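PDB 1ZXU: protein LURP-one-related 15, which is of uncertain function but might be related to the phospholipid scramblase and tubby-like superfamily of membrane-tethered transcription factors. Local coordinates for residues V26-K31 with D114-V119; L63-K68 with D196-A201. All blocks are in the same frame, centred on the assembly; numbering follows the deposited sequence.

Contact 1 of 2, residues V26-K31 with D114-V119; sequences VVVDPK and DLLYTV
With chi1 at 41°, Tyr117 has CG wedged between its own backbone N and carbonyl carbon, and this swings the ring off strand 115-120 to meet Val27, whose CG1 stands anti to the backbone N (chi1 175°). The two side chains cross at about a right angle, CG1 of Val27 lying 3.4 Å from CE2 of Tyr117 and nearly as close to CD2, so one methyl packs against the CD2-CE2 bond, obliquely to the ring. Val28 sends its CG2 to the edge of the same ring, near the ring plane, 3.9 Å from OH of Tyr117. That methyl also reaches the second strand residue, at 4.2 Å from CD1 of Leu116. The other branch of Leu116 goes to the loop backbone, its CD2 resting 3.7 Å from the carbonyl O of Val27.

Neighbouring residues Leu116 and Tyr117 can both turn toward the loop because they form a classic beta bulge opposite Val104, which breaks the usual alternation of a strand. The loop has its own brace: Asp29 makes an Asx turn, OD1 accepting from the backbone N of Lys31 at 2.9 Å in an almost straight bond (174°). Phe199 of helix 197-211 meets Tyr117 edge-to-face and also touches Val27.

No hydrogen bond joins the two segments. Tyr117 meets the valines with its CD2-CE2 side and the flank of its hydroxyl, whose hydrogen bond goes to Ser202 of the helix. Between loop and strand the contact is thus apolar; the polar hold on the loop comes from Asp196, whose OD2 takes the N-H groups of Val27, Val28 and Asp29.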
# COMPACT_ATOMS: atom_id res chain seq x y z
N VAL A 26 1.48 -0.19 -13.12
CA VAL A 26 2.72 -0.71 -12.53
C VAL A 26 3.43 0.42 -11.79
O VAL A 26 3.62 1.52 -12.34
CB VAL A 26 3.63 -1.38 -13.58
CG1 VAL A 26 3.62 -0.60 -14.89
CG2 VAL A 26 5.07 -1.58 -13.07
N VAL A 27 3.81 0.16 -10.53
CA VAL A 27 4.39 1.20 -9.69
C VAL A 27 5.66 0.67 -9.00
O VAL A 27 6.74 1.30 -9.05
CB VAL A 27 3.39 1.74 -8.65
CG1 VAL A 27 4.07 2.71 -7.75
CG2 VAL A 27 2.23 2.48 -9.34
N VAL A 28 5.53 -0.51 -8.42
CA VAL A 28 6.62 -1.11 -7.66
C VAL A 28 7.41 -2.04 -8.56
O VAL A 28 8.66 -1.91 -8.69
CB VAL A 28 6.09 -1.86 -6.36
CG1 VAL A 28 7.21 -2.75 -5.71
CG2 VAL A 28 5.46 -0.87 -5.37
N ASP A 29 6.68 -2.94 -9.21
CA ASP A 29 7.26 -3.99 -10.08
C ASP A 29 6.15 -4.64 -10.89
O ASP A 29 5.12 -5.04 -10.34
CB ASP A 29 7.96 -5.06 -9.21
CG ASP A 29 8.84 -6.07 -10.05
OD1 ASP A 29 8.40 -6.61 -11.09
OD2 ASP A 29 9.98 -6.35 -9.61
N PRO A 30 6.36 -4.82 -12.21
CA PRO A 30 5.33 -5.50 -13.00
C PRO A 30 4.95 -6.91 -12.52
O PRO A 30 3.87 -7.38 -12.84
CB PRO A 30 5.93 -5.55 -14.43
CG PRO A 30 7.39 -5.35 -14.24
CD PRO A 30 7.52 -4.42 -13.03
N LYS A 31 5.80 -7.58 -11.74
CA LYS A 31 5.45 -8.89 -11.22
C LYS A 31 4.28 -8.88 -10.21
O LYS A 31 3.69 -9.92 -9.90
CB LYS A 31 6.66 -9.62 -10.63
CG LYS A 31 7.05 -9.17 -9.24
CD LYS A 31 8.14 -10.00 -8.64
CE LYS A 31 9.37 -9.16 -8.38
NZ LYS A 31 10.55 -9.99 -7.96
N ASP A 114 16.27 5.49 -4.68
CA ASP A 114 15.31 4.34 -4.72
C ASP A 114 13.86 4.76 -4.46
O ASP A 114 12.99 3.94 -4.27
CB ASP A 114 15.73 3.26 -3.74
CG ASP A 114 17.00 2.59 -4.15
OD1 ASP A 114 17.12 2.34 -5.37
OD2 ASP A 114 17.84 2.32 -3.26
N LEU A 115 13.62 6.06 -4.49
CA LEU A 115 12.27 6.57 -4.22
C LEU A 115 11.25 6.14 -5.32
O LEU A 115 11.47 6.41 -6.59
CB LEU A 115 12.39 8.11 -4.11
CG LEU A 115 11.06 8.78 -3.82
CD1 LEU A 115 10.47 8.45 -2.50
CD2 LEU A 115 11.13 10.36 -4.16
N LEU A 116 10.18 5.52 -4.89
CA LEU A 116 9.13 5.09 -5.80
C LEU A 116 7.98 6.11 -5.84
O LEU A 116 7.46 6.43 -6.92
CB LEU A 116 8.58 3.73 -5.44
CG LEU A 116 9.54 2.57 -5.71
CD1 LEU A 116 9.03 1.31 -5.03
CD2 LEU A 116 9.74 2.38 -7.19
N TYR A 117 7.57 6.57 -4.66
CA TYR A 117 6.47 7.61 -4.63
C TYR A 117 6.41 8.21 -3.25
O TYR A 117 6.97 7.68 -2.27
CB TYR A 117 5.10 7.02 -4.96
CG TYR A 117 4.81 5.68 -4.37
CD1 TYR A 117 4.04 5.54 -3.23
CD2 TYR A 117 5.27 4.52 -5.04
CE1 TYR A 117 3.78 4.19 -2.69
CE2 TYR A 117 5.02 3.24 -4.53
CZ TYR A 117 4.28 3.10 -3.35
OH TYR A 117 4.02 1.80 -2.87
N THR A 118 5.74 9.38 -3.19
CA THR A 118 5.50 10.09 -1.93
C THR A 118 4.00 10.16 -1.75
O THR A 118 3.25 10.30 -2.73
CB THR A 118 6.06 11.51 -2.05
OG1 THR A 118 7.50 11.45 -2.32
CG2 THR A 118 5.77 12.31 -0.78
N VAL A 119 3.56 10.05 -0.51
CA VAL A 119 2.12 10.05 -0.20
C VAL A 119 1.92 11.19 0.78
O VAL A 119 2.66 11.31 1.75
CB VAL A 119 1.70 8.73 0.45
CG1 VAL A 119 0.22 8.78 0.75
CG2 VAL A 119 2.01 7.55 -0.52

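Contact 2 of 2, residues L63-K68 with D196-A201; sequences LLFKVK and DYAFIA
Phe65 on strand 63-68 and Ala201 on helix 197-211 bring the two backbones closest, their CA atoms 8.1 Å apart; the axes of strand 63-68 and the helix segment 197-201 approach to 9.9 Å and cross at -39°. Leu64 and Phe65 both face Ile56 in a classic beta bulge, and both point toward the helix.

The ring of Phe65 reaches in among three helix residues. CE2 of Phe65 comes 3.5 Å from CB of Ala201, while CZ of Phe65 lies 3.6 Å from CA of Ala198 and equally near CE1 of Tyr197. The two rings meet rim to rim, planes at 49°, neither lying over the other. CG of Tyr197 sits between its backbone N and carbonyl carbon (chi1 72°), which sets CE1 against the Phe65 rim. A water in the Tyr197 ring plane connects OH of Tyr197 (3.2 Å) with the carbonyl O of Leu64 (2.9 Å), to which it donates. An alanine in place of Phe65 would probably leave the methyls of Ala198 and Ala201 without their aromatic mate, opening a gap between wall and helix.

Small alanines let the phenylalanine come close to the helix that fills this tubby-like barrel; direct contact is apolar, supplemented by one water bridge.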
# COMPACT_ATOMS: atom_id res chain seq x y z
N LEU A 63 -0.18 -15.87 2.48
CA LEU A 63 0.60 -14.63 2.76
C LEU A 63 1.00 -13.96 1.47
O LEU A 63 1.56 -14.59 0.56
CB LEU A 63 1.84 -14.99 3.57
CG LEU A 63 2.68 -13.80 4.00
CD1 LEU A 63 3.33 -14.22 5.29
CD2 LEU A 63 3.74 -13.47 2.97
N LEU A 64 0.69 -12.66 1.38
CA LEU A 64 1.20 -11.82 0.31
C LEU A 64 2.36 -11.00 0.84
O LEU A 64 3.44 -10.95 0.17
CB LEU A 64 0.12 -10.88 -0.26
CG LEU A 64 -1.08 -11.63 -0.82
CD1 LEU A 64 -2.20 -10.60 -1.20
CD2 LEU A 64 -0.74 -12.47 -2.03
N PHE A 65 2.18 -10.29 1.98
CA PHE A 65 3.30 -9.50 2.60
C PHE A 65 3.29 -9.60 4.12
O PHE A 65 2.22 -9.68 4.72
CB PHE A 65 3.13 -8.01 2.27
CG PHE A 65 3.09 -7.76 0.81
CD1 PHE A 65 4.20 -7.93 0.02
CD2 PHE A 65 1.88 -7.44 0.19
CE1 PHE A 65 4.13 -7.70 -1.37
CE2 PHE A 65 1.81 -7.23 -1.19
CZ PHE A 65 2.91 -7.35 -1.96
N LYS A 66 4.47 -9.66 4.72
CA LYS A 66 4.57 -9.38 6.13
C LYS A 66 4.92 -7.93 6.29
O LYS A 66 5.74 -7.38 5.52
CB LYS A 66 5.66 -10.24 6.81
CG LYS A 66 5.21 -11.69 6.90
CD LYS A 66 6.01 -12.49 7.96
CE LYS A 66 5.90 -14.00 7.66
NZ LYS A 66 5.45 -14.83 8.83
N VAL A 67 4.22 -7.31 7.21
CA VAL A 67 4.46 -5.91 7.46
C VAL A 67 5.08 -5.75 8.83
O VAL A 67 4.51 -6.23 9.82
CB VAL A 67 3.13 -5.13 7.44
CG1 VAL A 67 3.38 -3.65 7.75
CG2 VAL A 67 2.54 -5.27 6.07
N LYS A 68 6.24 -5.10 8.86
CA LYS A 68 6.87 -4.89 10.18
C LYS A 68 7.65 -3.63 10.32
O LYS A 68 8.10 -3.06 9.33
CB LYS A 68 7.77 -6.07 10.55
CG LYS A 68 9.03 -6.14 9.77
CD LYS A 68 9.99 -7.18 10.42
CE LYS A 68 11.31 -7.34 9.70
NZ LYS A 68 11.86 -6.13 9.01
N ASP A 196 -0.91 -2.82 -9.60
CA ASP A 196 0.22 -3.32 -8.80
C ASP A 196 -0.25 -3.56 -7.37
O ASP A 196 -0.58 -2.61 -6.65
CB ASP A 196 1.30 -2.25 -8.88
CG ASP A 196 2.60 -2.67 -8.22
OD1 ASP A 196 2.54 -3.28 -7.15
OD2 ASP A 196 3.66 -2.34 -8.78
N TYR A 197 -0.32 -4.83 -6.97
CA TYR A 197 -0.90 -5.08 -5.63
C TYR A 197 0.10 -4.78 -4.49
O TYR A 197 -0.31 -4.66 -3.31
CB TYR A 197 -1.57 -6.48 -5.54
CG TYR A 197 -0.64 -7.70 -5.49
CD1 TYR A 197 0.06 -8.03 -4.31
CD2 TYR A 197 -0.52 -8.52 -6.63
CE1 TYR A 197 0.87 -9.18 -4.25
CE2 TYR A 197 0.29 -9.67 -6.58
CZ TYR A 197 0.99 -9.96 -5.38
OH TYR A 197 1.82 -11.08 -5.30
N ALA A 198 1.38 -4.67 -4.82
CA ALA A 198 2.35 -4.24 -3.76
C ALA A 198 2.13 -2.76 -3.52
O ALA A 198 2.12 -2.27 -2.39
CB ALA A 198 3.80 -4.52 -4.14
N PHE A 199 1.90 -2.04 -4.60
CA PHE A 199 1.57 -0.61 -4.44
C PHE A 199 0.29 -0.45 -3.57
O PHE A 199 0.28 0.28 -2.58
CB PHE A 199 1.35 -0.04 -5.85
CG PHE A 199 0.76 1.35 -5.84
CD1 PHE A 199 1.37 2.40 -5.11
CD2 PHE A 199 -0.44 1.60 -6.52
CE1 PHE A 199 0.83 3.68 -5.09
CE2 PHE A 199 -0.96 2.88 -6.54
CZ PHE A 199 -0.37 3.93 -5.80
N ILE A 200 -0.78 -1.15 -3.91
CA ILE A 200 -1.98 -1.04 -3.09
C ILE A 200 -1.77 -1.48 -1.60
O ILE A 200 -2.24 -0.81 -0.67
CB ILE A 200 -3.15 -1.81 -3.72
CG1 ILE A 200 -3.37 -1.32 -5.17
CG2 ILE A 200 -4.37 -1.67 -2.77
CD1 ILE A 200 -3.73 0.18 -5.29
N ALA A 201 -0.99 -2.54 -1.40
CA ALA A 201 -0.70 -3.02 -0.04
C ALA A 201 0.05 -1.90 0.69
O ALA A 201 -0.25 -1.66 1.84
CB ALA A 201 0.21 -4.27 -0.09
O HOH W 1 3.80 -11.27 -2.74

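Contact 2 is the deeper of the two, a buried meeting of barrel wall and central helix, its centre about 6 Å from the centre of the chain. The centre of contact 1 lies about 10 Å from that point; it is only partly buried, with a loop rather than a helix against the wall. In both, a bulge in the same barrel sheet turns two neighbouring residues toward the partner segment. The helix start ties them together: Asp196 caps its own helix through OD1 and holds the loop of contact 1 through OD2. Direct hydrogen bonds thus run between the two contacts, while across each one the touching is mostly apolar, with one water bridge in contact 2.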